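Local coordinates for protein toll-like receptor 13 (Mus musculus, PDB 4Z0C) that recognises bacterial 23S ribosomal RNA through the leucine-rich-repeat ectodomain seen here, the full receptor acting via MYD88 and TRAF6 in innate immunity, at residues L85-L90 with L108-L113; P328-L333 with S349-L354; Q554-G559 with D572-L577. All coordinates share one frame; numbering follows the deposited sequence.

Contact 1. Residues L85-L90 with L108-L113; sequences LTLLNL and LKTLLL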
ATOM      1  N   LEU A  85      44.782   1.042  13.300  1.00 25.35           N
ATOM      2  CA  LEU A  85      43.775   0.620  12.311  1.00 29.62           C
ATOM      3  C   LEU A  85      43.669  -0.877  12.256  1.00 32.34           C
ATOM      4  O   LEU A  85      44.666  -1.551  12.034  1.00 32.30           O
ATOM      5  CB  LEU A  85      44.111   1.138  10.911  1.00 31.88           C
ATOM      6  CG  LEU A  85      42.921   1.242   9.944  1.00 29.93           C
ATOM      7  CD1 LEU A  85      42.046   2.439  10.299  1.00 29.61           C
ATOM      8  CD2 LEU A  85      43.379   1.351   8.482  1.00 23.29           C
ATOM      9  N   THR A  86      42.465  -1.399  12.453  1.00 36.05           N
ATOM     10  CA  THR A  86      42.263  -2.849  12.418  1.00 40.67           C
ATOM     11  C   THR A  86      41.450  -3.309  11.207  1.00 40.45           C
ATOM     12  O   THR A  86      41.499  -4.483  10.810  1.00 42.13           O
ATOM     13  CB  THR A  86      41.651  -3.374  13.727  1.00 39.46           C
ATOM     14  OG1 THR A  86      40.397  -2.722  13.969  1.00 35.54           O
ATOM     15  CG2 THR A  86      42.602  -3.088  14.902  1.00 24.29           C
ATOM     16  N   LEU A  87      40.717  -2.379  10.609  1.00 30.14           N
ATOM     17  CA  LEU A  87      39.946  -2.691   9.410  1.00 24.11           C
ATOM     18  C   LEU A  87      40.221  -1.676   8.309  1.00 23.70           C
ATOM     19  O   LEU A  87      40.220  -0.480   8.555  1.00 28.79           O
ATOM     20  CB  LEU A  87      38.457  -2.746   9.753  1.00 24.82           C
ATOM     21  CG  LEU A  87      37.467  -3.431   8.789  1.00 40.85           C
ATOM     22  CD1 LEU A  87      36.157  -3.690   9.508  1.00 44.81           C
ATOM     23  CD2 LEU A  87      37.189  -2.569   7.562  1.00 39.39           C
ATOM     24  N   LEU A  88      40.477  -2.155   7.099  1.00 24.48           N
ATOM     25  CA  LEU A  88      40.645  -1.262   5.957  1.00 28.20           C
ATOM     26  C   LEU A  88      39.818  -1.764   4.791  1.00 31.83           C
ATOM     27  O   LEU A  88      40.070  -2.843   4.279  1.00 30.38           O
ATOM     28  CB  LEU A  88      42.105  -1.172   5.534  1.00 28.54           C
ATOM     29  CG  LEU A  88      42.383  -0.302   4.305  1.00 31.97           C
ATOM     30  CD1 LEU A  88      41.744   1.071   4.462  1.00 34.26           C
ATOM     31  CD2 LEU A  88      43.889  -0.156   4.089  1.00 27.31           C
ATOM     32  N   ASN A  89      38.847  -0.966   4.358  1.00 35.03           N
ATOM     33  CA  ASN A  89      37.936  -1.367   3.289  1.00 34.70           C
ATOM     34  C   ASN A  89      38.244  -0.582   2.014  1.00 37.46           C
ATOM     35  O   ASN A  89      38.140   0.644   1.990  1.00 39.51           O
ATOM     36  CB  ASN A  89      36.492  -1.120   3.750  1.00 33.42           C
ATOM     37  CG  ASN A  89      35.449  -1.683   2.800  1.00 35.00           C
ATOM     38  OD1 ASN A  89      35.622  -1.667   1.580  1.00 37.29           O
ATOM     39  ND2 ASN A  89      34.333  -2.160   3.366  1.00 24.12           N
ATOM     40  N   LEU A  90      38.629  -1.293   0.963  1.00 34.33           N
ATOM     41  CA  LEU A  90      38.981  -0.675  -0.310  1.00 33.78           C
ATOM     42  C   LEU A  90      38.133  -1.286  -1.424  1.00 27.86           C
ATOM     43  O   LEU A  90      38.464  -1.193  -2.606  1.00 27.83           O
ATOM     44  CB  LEU A  90      40.476  -0.906  -0.584  1.00 38.12           C
ATOM     45  CG  LEU A  90      41.457   0.283  -0.625  1.00 37.95           C
ATOM     46  CD1 LEU A  90      40.961   1.415   0.180  1.00 22.15           C
ATOM     47  CD2 LEU A  90      42.868  -0.102  -0.119  1.00 33.73           C
ATOM     48  N   LEU A 108      46.713  -3.662  11.445  1.00 34.83           N
ATOM     49  CA  LEU A 108      45.676  -4.045  10.480  1.00 32.31           C
ATOM     50  C   LEU A 108      45.352  -5.528  10.557  1.00 35.16           C
ATOM     51  O   LEU A 108      46.229  -6.359  10.331  1.00 35.84           O
ATOM     52  CB  LEU A 108      46.106  -3.707   9.055  1.00 32.36           C
ATOM     53  CG  LEU A 108      44.980  -3.602   8.036  1.00 32.17           C
ATOM     54  CD1 LEU A 108      44.160  -2.352   8.329  1.00 34.66           C
ATOM     55  CD2 LEU A 108      45.547  -3.559   6.644  1.00 25.47           C
ATOM     56  N   LYS A 109      44.101  -5.849  10.886  1.00 35.96           N
ATOM     57  CA  LYS A 109      43.639  -7.236  10.979  1.00 38.57           C
ATOM     58  C   LYS A 109      42.898  -7.721   9.742  1.00 40.67           C
ATOM     59  O   LYS A 109      42.986  -8.897   9.382  1.00 49.38           O
ATOM     60  CB  LYS A 109      42.769  -7.441  12.218  1.00 38.64           C
ATOM     61  CG  LYS A 109      43.585  -7.597  13.475  1.00 43.82           C
ATOM     62  CD  LYS A 109      42.723  -7.642  14.716  1.00 52.81           C
ATOM     63  CE  LYS A 109      41.816  -8.840  14.739  1.00 57.22           C
ATOM     64  NZ  LYS A 109      40.784  -8.667  15.793  1.00 61.02           N
ATOM     65  N   THR A 110      42.153  -6.830   9.102  1.00 37.69           N
ATOM     66  CA  THR A 110      41.442  -7.198   7.876  1.00 31.12           C
ATOM     67  C   THR A 110      41.588  -6.168   6.755  1.00 26.16           C
ATOM     68  O   THR A 110      41.497  -4.966   6.972  1.00 21.17           O
ATOM     69  CB  THR A 110      39.953  -7.630   8.106  1.00 34.23           C
ATOM     70  OG1 THR A 110      39.093  -6.896   7.223  1.00 40.88           O
ATOM     71  CG2 THR A 110      39.507  -7.420   9.532  1.00 21.97           C
ATOM     72  N   LEU A 111      41.890  -6.661   5.561  1.00 25.50           N
ATOM     73  CA  LEU A 111      42.083  -5.797   4.409  1.00 28.78           C
ATOM     74  C   LEU A 111      41.172  -6.290   3.293  1.00 38.01           C
ATOM     75  O   LEU A 111      41.308  -7.426   2.830  1.00 36.54           O
ATOM     76  CB  LEU A 111      43.538  -5.836   3.957  1.00 24.82           C
ATOM     77  CG  LEU A 111      43.871  -5.108   2.658  1.00 27.52           C
ATOM     78  CD1 LEU A 111      43.550  -3.639   2.752  1.00 25.26           C
ATOM     79  CD2 LEU A 111      45.340  -5.304   2.302  1.00 29.30           C
ATOM     80  N   LEU A 112      40.256  -5.433   2.849  1.00 38.98           N
ATOM     81  CA  LEU A 112      39.279  -5.814   1.832  1.00 30.11           C
ATOM     82  C   LEU A 112      39.593  -5.118   0.517  1.00 29.31           C
ATOM     83  O   LEU A 112      39.550  -3.888   0.411  1.00 33.85           O
ATOM     84  CB  LEU A 112      37.857  -5.478   2.299  1.00 29.00           C
ATOM     85  CG  LEU A 112      37.493  -6.054   3.672  1.00 31.46           C
ATOM     86  CD1 LEU A 112      36.110  -5.626   4.144  1.00 20.90           C
ATOM     87  CD2 LEU A 112      37.602  -7.554   3.651  1.00 14.07           C
ATOM     88  N   LEU A 113      39.919  -5.923  -0.484  1.00 27.26           N
ATOM     89  CA  LEU A 113      40.247  -5.408  -1.806  1.00 31.80           C
ATOM     90  C   LEU A 113      39.334  -6.001  -2.870  1.00 35.65           C
ATOM     91  O   LEU A 113      39.661  -5.979  -4.064  1.00 32.67           O
ATOM     92  CB  LEU A 113      41.700  -5.721  -2.138  1.00 30.95           C
ATOM     93  CG  LEU A 113      42.731  -4.881  -1.394  1.00 30.08           C
ATOM     94  CD1 LEU A 113      44.076  -5.573  -1.450  1.00 27.59           C
ATOM     95  CD2 LEU A 113      42.810  -3.531  -2.064  1.00 29.98           C
TER
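The flat amide of Asn89 is covered on one face by a methyl of Leu112, whose CD1 stands 4.0 Å from Asn89 ND2 and almost straight above the amide plane. The polar atoms of the amide find partners outside the two segments: OD1 accepts from the backbone N of Val91, and ND2 makes a weak hydrogen bond to Glu67. Beside it Leu87 and Thr110 run side by side on the same face of the sheet.

Underneath, two parallel strands, 87-89 and 110-112, lie 4.9 Å apart and are joined by a regular ladder. Its straightest rung is Leu112 N to Leu88 O (3.0 Å, N-H...O angle 169°), and Leu90 N to Leu112 O closes the far end at 2.8 Å. At the near end Thr86 O is gripped twice, by Thr110 N at 3.0 Å and by Lys109 N at 2.9 Å.

The opposite face is leucine against leucine. With CG anti to the backbone N (chi1 178°), Leu88 drops inward beside Leu111, Leu88 CD2 to Leu111 CD1 at 3.7 Å. CD1 of Leu108 touches both Leu85 CD2 and Leu88 CB.

Backbone hydrogen bonds thus tie strand to strand, while leucines pack the interior, the division of labour of a leucine-rich-repeat solenoid; Asn116, bonding the carbonyls of both Leu90 and Leu113, adds a rung of its asparagine ladder.

Contact 2. Residues P328-L333 with S349-L354; sequences PSLQKL and SSLQNL. With NAG (2-acetamido-2-deoxy-beta-D-glucopyranose), chain G.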
ATOM      1  N   PRO A 328      19.073 -42.782  10.629  1.00 38.75           N
ATOM      2  CA  PRO A 328      18.494 -42.299  11.891  1.00 36.65           C
ATOM      3  C   PRO A 328      19.367 -41.270  12.622  1.00 42.89           C
ATOM      4  O   PRO A 328      18.930 -40.707  13.625  1.00 40.98           O
ATOM      5  CB  PRO A 328      18.393 -43.578  12.729  1.00 35.88           C
ATOM      6  CG  PRO A 328      19.507 -44.434  12.228  1.00 35.29           C
ATOM      7  CD  PRO A 328      19.576 -44.169  10.751  1.00 33.63           C
ATOM      8  N   SER A 329      20.587 -41.041  12.143  1.00 47.38           N
ATOM      9  CA  SER A 329      21.481 -40.082  12.782  1.00 37.17           C
ATOM     10  C   SER A 329      21.116 -38.627  12.457  1.00 37.42           C
ATOM     11  O   SER A 329      21.566 -37.713  13.152  1.00 41.43           O
ATOM     12  CB  SER A 329      22.926 -40.336  12.381  1.00 32.46           C
ATOM     13  OG  SER A 329      23.072 -40.305  10.972  1.00 38.26           O
ATOM     14  N   LEU A 330      20.327 -38.423  11.401  1.00 31.97           N
ATOM     15  CA  LEU A 330      19.971 -37.074  10.927  1.00 34.31           C
ATOM     16  C   LEU A 330      19.427 -36.129  11.989  1.00 31.94           C
ATOM     17  O   LEU A 330      18.451 -36.442  12.682  1.00 27.22           O
ATOM     18  CB  LEU A 330      18.977 -37.131   9.767  1.00 30.29           C
ATOM     19  CG  LEU A 330      19.584 -37.357   8.385  1.00 30.45           C
ATOM     20  CD1 LEU A 330      18.473 -37.511   7.358  1.00 27.36           C
ATOM     21  CD2 LEU A 330      20.499 -36.192   8.022  1.00 28.86           C
ATOM     22  N   GLN A 331      20.052 -34.957  12.089  1.00 26.22           N
ATOM     23  CA  GLN A 331      19.523 -33.900  12.945  1.00 31.41           C
ATOM     24  C   GLN A 331      18.775 -32.844  12.125  1.00 30.03           C
ATOM     25  O   GLN A 331      17.721 -32.378  12.529  1.00 28.32           O
ATOM     26  CB  GLN A 331      20.647 -33.242  13.752  1.00 23.31           C
ATOM     27  CG  GLN A 331      21.330 -34.204  14.688  1.00 31.91           C
ATOM     28  CD  GLN A 331      22.503 -33.586  15.450  1.00 38.62           C
ATOM     29  OE1 GLN A 331      23.043 -32.546  15.070  1.00 41.70           O
ATOM     30  NE2 GLN A 331      22.924 -34.262  16.502  1.00 31.04           N
ATOM     31  N   LYS A 332      19.327 -32.500  10.966  1.00 27.34           N
ATOM     32  CA  LYS A 332      18.812 -31.429  10.140  1.00 24.11           C
ATOM     33  C   LYS A 332      18.708 -31.956   8.731  1.00 32.34           C
ATOM     34  O   LYS A 332      19.672 -32.536   8.235  1.00 26.96           O
ATOM     35  CB  LYS A 332      19.747 -30.212  10.158  1.00 22.81           C
ATOM     36  CG  LYS A 332      19.164 -28.957   9.480  1.00 36.51           C
ATOM     37  CD  LYS A 332      20.170 -27.820   9.273  1.00 39.24           C
ATOM     38  CE  LYS A 332      20.564 -27.149  10.570  1.00 56.04           C
ATOM     39  NZ  LYS A 332      19.909 -25.808  10.716  1.00 66.42           N
ATOM     40  N   LEU A 333      17.547 -31.747   8.099  1.00 30.57           N
ATOM     41  CA  LEU A 333      17.294 -32.189   6.734  1.00 28.66           C
ATOM     42  C   LEU A 333      16.658 -31.085   5.882  1.00 31.75           C
ATOM     43  O   LEU A 333      15.589 -30.590   6.212  1.00 35.29           O
ATOM     44  CB  LEU A 333      16.384 -33.426   6.753  1.00 30.45           C
ATOM     45  CG  LEU A 333      15.883 -33.973   5.415  1.00 33.35           C
ATOM     46  CD1 LEU A 333      17.050 -34.320   4.480  1.00 32.71           C
ATOM     47  CD2 LEU A 333      15.005 -35.200   5.639  1.00 34.84           C
ATOM     48  N   SER A 349      10.136 -42.383   9.049  1.00 34.07           N
ATOM     49  CA  SER A 349       9.635 -43.093  10.218  1.00 40.41           C
ATOM     50  C   SER A 349      10.649 -43.204  11.362  1.00 37.08           C
ATOM     51  O   SER A 349      10.279 -43.200  12.537  1.00 36.28           O
ATOM     52  CB  SER A 349       9.188 -44.494   9.800  1.00 42.01           C
ATOM     53  OG  SER A 349       8.202 -44.976  10.689  1.00 51.90           O
ATOM     54  N   SER A 350      11.925 -43.312  11.014  1.00 33.34           N
ATOM     55  CA  SER A 350      12.959 -43.555  12.017  1.00 43.38           C
ATOM     56  C   SER A 350      13.777 -42.305  12.392  1.00 47.39           C
ATOM     57  O   SER A 350      14.739 -42.389  13.153  1.00 49.24           O
ATOM     58  CB  SER A 350      13.906 -44.626  11.502  1.00 42.92           C
ATOM     59  OG  SER A 350      14.717 -44.080  10.473  1.00 45.97           O
ATOM     60  N   LEU A 351      13.362 -41.143  11.903  1.00 46.14           N
ATOM     61  CA  LEU A 351      14.127 -39.927  12.117  1.00 42.42           C
ATOM     62  C   LEU A 351      13.817 -39.293  13.469  1.00 43.92           C
ATOM     63  O   LEU A 351      13.408 -38.139  13.530  1.00 45.41           O
ATOM     64  CB  LEU A 351      13.868 -38.935  10.981  1.00 40.93           C
ATOM     65  CG  LEU A 351      14.964 -38.845   9.916  1.00 35.24           C
ATOM     66  CD1 LEU A 351      15.503 -40.196   9.610  1.00 23.57           C
ATOM     67  CD2 LEU A 351      14.491 -38.174   8.639  1.00 35.11           C
ATOM     68  N   GLN A 352      14.030 -40.035  14.556  1.00 47.28           N
ATOM     69  CA  GLN A 352      13.637 -39.534  15.871  1.00 44.15           C
ATOM     70  C   GLN A 352      14.638 -38.545  16.441  1.00 39.48           C
ATOM     71  O   GLN A 352      14.396 -37.967  17.495  1.00 35.69           O
ATOM     72  CB  GLN A 352      13.392 -40.653  16.895  1.00 53.02           C
ATOM     73  CG  GLN A 352      12.136 -41.498  16.657  1.00 70.78           C
ATOM     74  CD  GLN A 352      12.452 -42.915  16.191  1.00 85.00           C
ATOM     75  OE1 GLN A 352      13.413 -43.536  16.654  1.00 89.27           O
ATOM     76  NE2 GLN A 352      11.647 -43.426  15.267  1.00 91.46           N
ATOM     77  N   ASN A 353      15.753 -38.338  15.752  1.00 37.26           N
ATOM     78  CA  ASN A 353      16.713 -37.337  16.207  1.00 37.12           C
ATOM     79  C   ASN A 353      16.641 -36.031  15.407  1.00 40.14           C
ATOM     80  O   ASN A 353      17.328 -35.064  15.734  1.00 48.80           O
ATOM     81  CB  ASN A 353      18.145 -37.891  16.197  1.00 42.83           C
ATOM     82  CG  ASN A 353      18.570 -38.480  17.545  1.00 40.82           C
ATOM     83  OD1 ASN A 353      17.785 -38.524  18.506  1.00 37.68           O
ATOM     84  ND2 ASN A 353      19.839 -38.907  17.620  1.00 31.09           N
ATOM     85  N   LEU A 354      15.808 -36.004  14.368  1.00 37.06           N
ATOM     86  CA  LEU A 354      15.642 -34.815  13.524  1.00 38.37           C
ATOM     87  C   LEU A 354      15.117 -33.595  14.307  1.00 33.70           C
ATOM     88  O   LEU A 354      14.055 -33.668  14.923  1.00 31.13           O
ATOM     89  CB  LEU A 354      14.707 -35.136  12.353  1.00 30.97           C
ATOM     90  CG  LEU A 354      14.721 -34.156  11.175  1.00 29.20           C
ATOM     91  CD1 LEU A 354      15.991 -34.302  10.364  1.00 23.72           C
ATOM     92  CD2 LEU A 354      13.488 -34.321  10.274  1.00 18.94           C
TER
HETATM   93  C1  NAG G   1      20.197 -39.432  18.914  1.00 34.46           C
HETATM   94  C2  NAG G   1      21.361 -40.406  18.655  1.00 34.39           C
HETATM   95  C3  NAG G   1      21.999 -40.878  19.969  1.00 34.39           C
HETATM   96  C4  NAG G   1      22.273 -39.705  20.915  1.00 41.98           C
HETATM   97  C5  NAG G   1      21.035 -38.808  21.066  1.00 37.43           C
HETATM   98  C6  NAG G   1      21.186 -37.609  22.035  1.00 38.93           C
HETATM   99  C7  NAG G   1      21.532 -41.874  16.678  1.00 34.89           C
HETATM  100  C8  NAG G   1      20.859 -42.908  15.835  1.00 28.92           C
HETATM  101  N2  NAG G   1      20.940 -41.540  17.833  1.00 34.96           N
HETATM  102  O3  NAG G   1      23.204 -41.575  19.723  1.00 31.11           O
HETATM  103  O4  NAG G   1      22.681 -40.216  22.167  1.00 42.58           O
HETATM  104  O5  NAG G   1      20.612 -38.387  19.783  1.00 39.29           O
HETATM  105  O6  NAG G   1      22.111 -36.589  21.673  1.00 41.86           O
HETATM  106  O7  NAG G   1      22.587 -41.395  16.278  1.00 39.04           O
HETATM  107  O   HOH W   1      21.850 -38.101  15.908  1.00 30.90           O
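Apolar contacts between Leu333 and Leu354 carry the inner end of this pairing, in which the approach to one repeat's strand packs on the turn that leads into the next. CD1 of Leu354 lies 3.7 Å from Leu333 CB and touches Leu330 CB more loosely. The same methyl sits over the flat face of the peptide that follows Gln331, 3.4 Å from Gln331 O; a chi1 of -164°, which swings CG away from the backbone N, directs it there. Leu351 adds a second layer, its CD2 meeting Leu330 CD1 at 4.2 Å. Farther out the ring of Pro328 rests against the backbone of Ser350, CB to O 3.9 Å.

Weak polar contacts come next. The CA-H of Leu354 makes weak contacts with two carbonyl oxygens, Leu330 O and Gln331 O, while a type I turn from Leu351 to Leu354 shapes the backbone that presents it.

The third kind is covalent and water-mediated. Asn353 ND2 is bonded to C1 of an N-acetylglucosamine, the first sugar of an N-linked glycan. A water takes a hydrogen bond from Asn353 ND2 and gives one to Ser329 O, both 2.8 Å, so the glycosylated side chain is tied across to the other segment; the same water also gives a weak hydrogen bond to O7 of the sugar.

Gln331 and Lys332 bond through their backbones to strand 307-309 or the residues leading into it, and Gln331 also to Thr355 and Ser356. Leu333 packs on Leu357 of strand 356-358 and Leu351 on Leu375, which sets the contact between consecutive coils of the solenoid.

Contact 3. Residues Q554-G559 with D572-L577; sequences QELLLG and DPLINL. With NAG (2-acetamido-2-deoxy-beta-D-glucopyranose), chain R.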
ATOM      1  N   GLN A 554       8.452   3.227  25.425  1.00 34.50           N
ATOM      2  CA  GLN A 554       9.747   3.889  25.279  1.00 32.02           C
ATOM      3  C   GLN A 554       9.957   4.476  23.887  1.00 29.08           C
ATOM      4  O   GLN A 554      10.682   5.465  23.726  1.00 23.37           O
ATOM      5  CB  GLN A 554      10.879   2.916  25.587  1.00 28.58           C
ATOM      6  CG  GLN A 554      10.843   2.327  26.980  1.00 44.67           C
ATOM      7  CD  GLN A 554      11.900   1.241  27.171  1.00 50.27           C
ATOM      8  OE1 GLN A 554      12.567   0.838  26.218  1.00 52.43           O
ATOM      9  NE2 GLN A 554      12.064   0.778  28.407  1.00 45.10           N
ATOM     10  N   GLU A 555       9.341   3.855  22.884  1.00 29.01           N
ATOM     11  CA  GLU A 555       9.526   4.283  21.500  1.00 32.06           C
ATOM     12  C   GLU A 555       8.198   4.355  20.754  1.00 25.29           C
ATOM     13  O   GLU A 555       7.456   3.385  20.723  1.00 29.17           O
ATOM     14  CB  GLU A 555      10.463   3.319  20.780  1.00 30.71           C
ATOM     15  CG  GLU A 555      10.940   3.774  19.412  1.00 40.96           C
ATOM     16  CD  GLU A 555      11.856   2.746  18.751  1.00 56.37           C
ATOM     17  OE1 GLU A 555      11.494   1.549  18.746  1.00 63.36           O
ATOM     18  OE2 GLU A 555      12.935   3.122  18.240  1.00 61.31           O
ATOM     19  N   LEU A 556       7.902   5.505  20.162  1.00 25.87           N
ATOM     20  CA  LEU A 556       6.684   5.693  19.362  1.00 25.20           C
ATOM     21  C   LEU A 556       7.099   6.156  17.978  1.00 29.91           C
ATOM     22  O   LEU A 556       7.850   7.121  17.843  1.00 28.10           O
ATOM     23  CB  LEU A 556       5.745   6.718  20.011  1.00 27.02           C
ATOM     24  CG  LEU A 556       4.415   7.120  19.364  1.00 25.41           C
ATOM     25  CD1 LEU A 556       3.565   5.910  19.070  1.00 22.46           C
ATOM     26  CD2 LEU A 556       3.657   8.064  20.278  1.00 26.36           C
ATOM     27  N   LEU A 557       6.683   5.417  16.955  1.00 30.70           N
ATOM     28  CA  LEU A 557       7.007   5.776  15.580  1.00 24.42           C
ATOM     29  C   LEU A 557       5.711   6.140  14.840  1.00 24.37           C
ATOM     30  O   LEU A 557       4.872   5.269  14.641  1.00 23.71           O
ATOM     31  CB  LEU A 557       7.688   4.615  14.882  1.00 20.31           C
ATOM     32  CG  LEU A 557       8.885   3.924  15.530  1.00 17.28           C
ATOM     33  CD1 LEU A 557       9.380   2.925  14.558  1.00 12.50           C
ATOM     34  CD2 LEU A 557       9.996   4.908  15.895  1.00 22.48           C
ATOM     35  N   LEU A 558       5.534   7.415  14.491  1.00 23.33           N
ATOM     36  CA  LEU A 558       4.357   7.881  13.770  1.00 26.75           C
ATOM     37  C   LEU A 558       4.789   8.479  12.427  1.00 27.41           C
ATOM     38  O   LEU A 558       3.999   9.160  11.753  1.00 21.89           O
ATOM     39  CB  LEU A 558       3.614   8.949  14.575  1.00 31.50           C
ATOM     40  CG  LEU A 558       3.016   8.564  15.928  1.00 29.20           C
ATOM     41  CD1 LEU A 558       2.539   9.828  16.646  1.00 19.25           C
ATOM     42  CD2 LEU A 558       1.899   7.575  15.791  1.00 30.12           C
ATOM     43  N   GLY A 559       6.048   8.251  12.052  1.00 18.29           N
ATOM     44  CA  GLY A 559       6.574   8.777  10.795  1.00 23.14           C
ATOM     45  C   GLY A 559       5.895   8.244   9.531  1.00 25.52           C
ATOM     46  O   GLY A 559       5.098   7.314   9.596  1.00 30.65           O
ATOM     47  N   ASP A 572       0.387  12.832  27.016  1.00 26.80           N
ATOM     48  CA  ASP A 572       0.415  12.895  28.481  1.00 26.98           C
ATOM     49  C   ASP A 572       0.623  11.576  29.218  1.00 28.08           C
ATOM     50  O   ASP A 572       1.276  11.562  30.265  1.00 35.79           O
ATOM     51  CB  ASP A 572      -0.808  13.625  29.034  1.00 40.64           C
ATOM     52  CG  ASP A 572      -0.638  15.139  29.046  1.00 48.23           C
ATOM     53  OD1 ASP A 572       0.303  15.649  28.392  1.00 41.78           O
ATOM     54  OD2 ASP A 572      -1.468  15.820  29.698  1.00 57.62           O
ATOM     55  N   PRO A 573       0.075  10.463  28.690  1.00 34.66           N
ATOM     56  CA  PRO A 573       0.326   9.189  29.380  1.00 25.72           C
ATOM     57  C   PRO A 573       1.739   8.652  29.188  1.00 30.64           C
ATOM     58  O   PRO A 573       2.145   7.797  29.971  1.00 32.80           O
ATOM     59  CB  PRO A 573      -0.685   8.230  28.726  1.00 26.99           C
ATOM     60  CG  PRO A 573      -1.742   9.120  28.141  1.00 23.45           C
ATOM     61  CD  PRO A 573      -1.009  10.329  27.691  1.00 32.10           C
ATOM     62  N   LEU A 574       2.463   9.143  28.182  1.00 32.82           N
ATOM     63  CA  LEU A 574       3.756   8.570  27.794  1.00 36.39           C
ATOM     64  C   LEU A 574       4.949   9.028  28.636  1.00 36.68           C
ATOM     65  O   LEU A 574       5.919   9.569  28.102  1.00 37.02           O
ATOM     66  CB  LEU A 574       4.037   8.866  26.320  1.00 36.26           C
ATOM     67  CG  LEU A 574       2.969   8.456  25.302  1.00 28.99           C
ATOM     68  CD1 LEU A 574       3.494   8.693  23.891  1.00 30.49           C
ATOM     69  CD2 LEU A 574       2.537   6.992  25.490  1.00 16.57           C
ATOM     70  N   ILE A 575       4.898   8.805  29.944  1.00 34.25           N
ATOM     71  CA  ILE A 575       5.894   9.418  30.809  1.00 28.42           C
ATOM     72  C   ILE A 575       7.284   8.823  30.653  1.00 35.62           C
ATOM     73  O   ILE A 575       8.275   9.516  30.859  1.00 43.82           O
ATOM     74  CB  ILE A 575       5.471   9.434  32.301  1.00 35.29           C
ATOM     75  CG1 ILE A 575       5.346   8.030  32.873  1.00 39.20           C
ATOM     76  CG2 ILE A 575       4.199  10.223  32.497  1.00 33.94           C
ATOM     77  CD1 ILE A 575       6.226   7.833  34.108  1.00 42.64           C
ATOM     78  N   ASN A 576       7.363   7.553  30.266  1.00 30.87           N
ATOM     79  CA  ASN A 576       8.652   6.918  30.056  1.00 28.66           C
ATOM     80  C   ASN A 576       9.186   6.979  28.634  1.00 27.27           C
ATOM     81  O   ASN A 576      10.176   6.335  28.321  1.00 29.93           O
ATOM     82  CB  ASN A 576       8.643   5.485  30.579  1.00 33.17           C
ATOM     83  CG  ASN A 576       8.875   5.427  32.074  1.00 44.34           C
ATOM     84  OD1 ASN A 576       8.480   4.489  32.750  1.00 48.64           O
ATOM     85  ND2 ASN A 576       9.516   6.452  32.598  1.00 52.05           N
ATOM     86  N   LEU A 577       8.537   7.744  27.769  1.00 35.53           N
ATOM     87  CA  LEU A 577       8.990   7.824  26.380  1.00 34.29           C
ATOM     88  C   LEU A 577      10.441   8.321  26.262  1.00 28.47           C
ATOM     89  O   LEU A 577      10.834   9.313  26.878  1.00 28.77           O
ATOM     90  CB  LEU A 577       8.067   8.700  25.534  1.00 28.43           C
ATOM     91  CG  LEU A 577       8.138   8.394  24.036  1.00 31.65           C
ATOM     92  CD1 LEU A 577       7.517   7.038  23.734  1.00 29.33           C
ATOM     93  CD2 LEU A 577       7.477   9.497  23.208  1.00 26.63           C
TER
HETATM   94  C1  NAG R 914      10.329   2.820  34.648  1.00 70.50           C
HETATM   95  C2  NAG R 914       8.951   2.204  34.855  1.00 64.62           C
HETATM   96  C3  NAG R 914       8.807   1.632  36.256  1.00 68.80           C
HETATM   97  C4  NAG R 914      10.014   0.809  36.703  1.00 78.88           C
HETATM   98  C5  NAG R 914      11.342   1.460  36.326  1.00 83.11           C
HETATM   99  C6  NAG R 914      12.493   0.477  36.571  1.00 79.86           C
HETATM  100  C7  NAG R 914       6.674   2.929  34.317  1.00 71.80           C
HETATM  101  C8  NAG R 914       5.656   3.998  34.577  1.00 73.34           C
HETATM  102  N2  NAG R 914       7.930   3.216  34.661  1.00 65.20           N
HETATM  103  O3  NAG R 914       7.659   0.817  36.272  1.00 63.91           O
HETATM  104  O4  NAG R 914       9.983   0.638  38.108  1.00 80.36           O
HETATM  105  O5  NAG R 914      11.339   1.886  34.972  1.00 82.21           O
HETATM  106  O6  NAG R 914      12.586   0.151  37.945  1.00 75.62           O
HETATM  107  O7  NAG R 914       6.332   1.868  33.798  1.00 74.96           O
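The first torsions of Leu577 and Leu574 bring both side chains onto Leu556. In Leu577 a chi1 of -157° turns CG from the backbone N and carries CD1 in over the other segment, where the backbone of strand 555-557 points CB of Leu556 toward it. The result is a methyl-to-methylene touch of 4.1 Å between Leu577 CD1 and Leu556 CB. Leu574 takes the alternative first torsion, -54°, with CG beside its backbone N, and its side chain crosses that of Leu556 at about a right angle, Leu574 CD1 to Leu556 CD2 at 3.7 Å.

CD1 of Leu577 does double duty. Besides Leu556 it covers the flat face of the peptide after Gln554, 3.5 Å from Gln554 O and nearly perpendicular to the plane, so a buried methyl seals one side of a backbone amide. The backbone that holds Leu574 and Leu577 on the same side is a type I turn, closed by Leu577 N to Leu574 O at 3.2 Å; Leu574 is itself the centre of an inverse gamma turn. An N-acetylglucosamine is modelled at Asn576, but its fit to that side chain is doubtful.

Strand 555-557 lies between strands 529-531 and 579-581 in the parallel array. Glu555 bonds through its backbone to Lys528 and Leu530, and Gln554 to Lys528, Thr578 and Lys579, while Leu556 packs on Leu530 and Phe571. The turn 574-577 therefore closes one coil just ahead of the strand of the next.

How the contacts relate
Contacts 1, 2 and 3 follow one another along the chain and sample widely separated coils of a single curved solenoid; none touches another. The centres of contacts 1 and 2 are 43 Å apart, those of contacts 1 and 3 41 Å, and those of contacts 2 and 3 48 Å. All share one junction, a leucine ahead of one strand whose CD1 meets CB of a leucine in the preceding strand. Contact 1 adds strand pairing to it; contacts 2 and 3 contain it without that pairing, with a glycosylation-site asparagine immediately before that leucine. Nearest atoms to the bound RNA lie about 5 Å away for contact 3, 11 Å for contact 1 and 16 Å for contact 2.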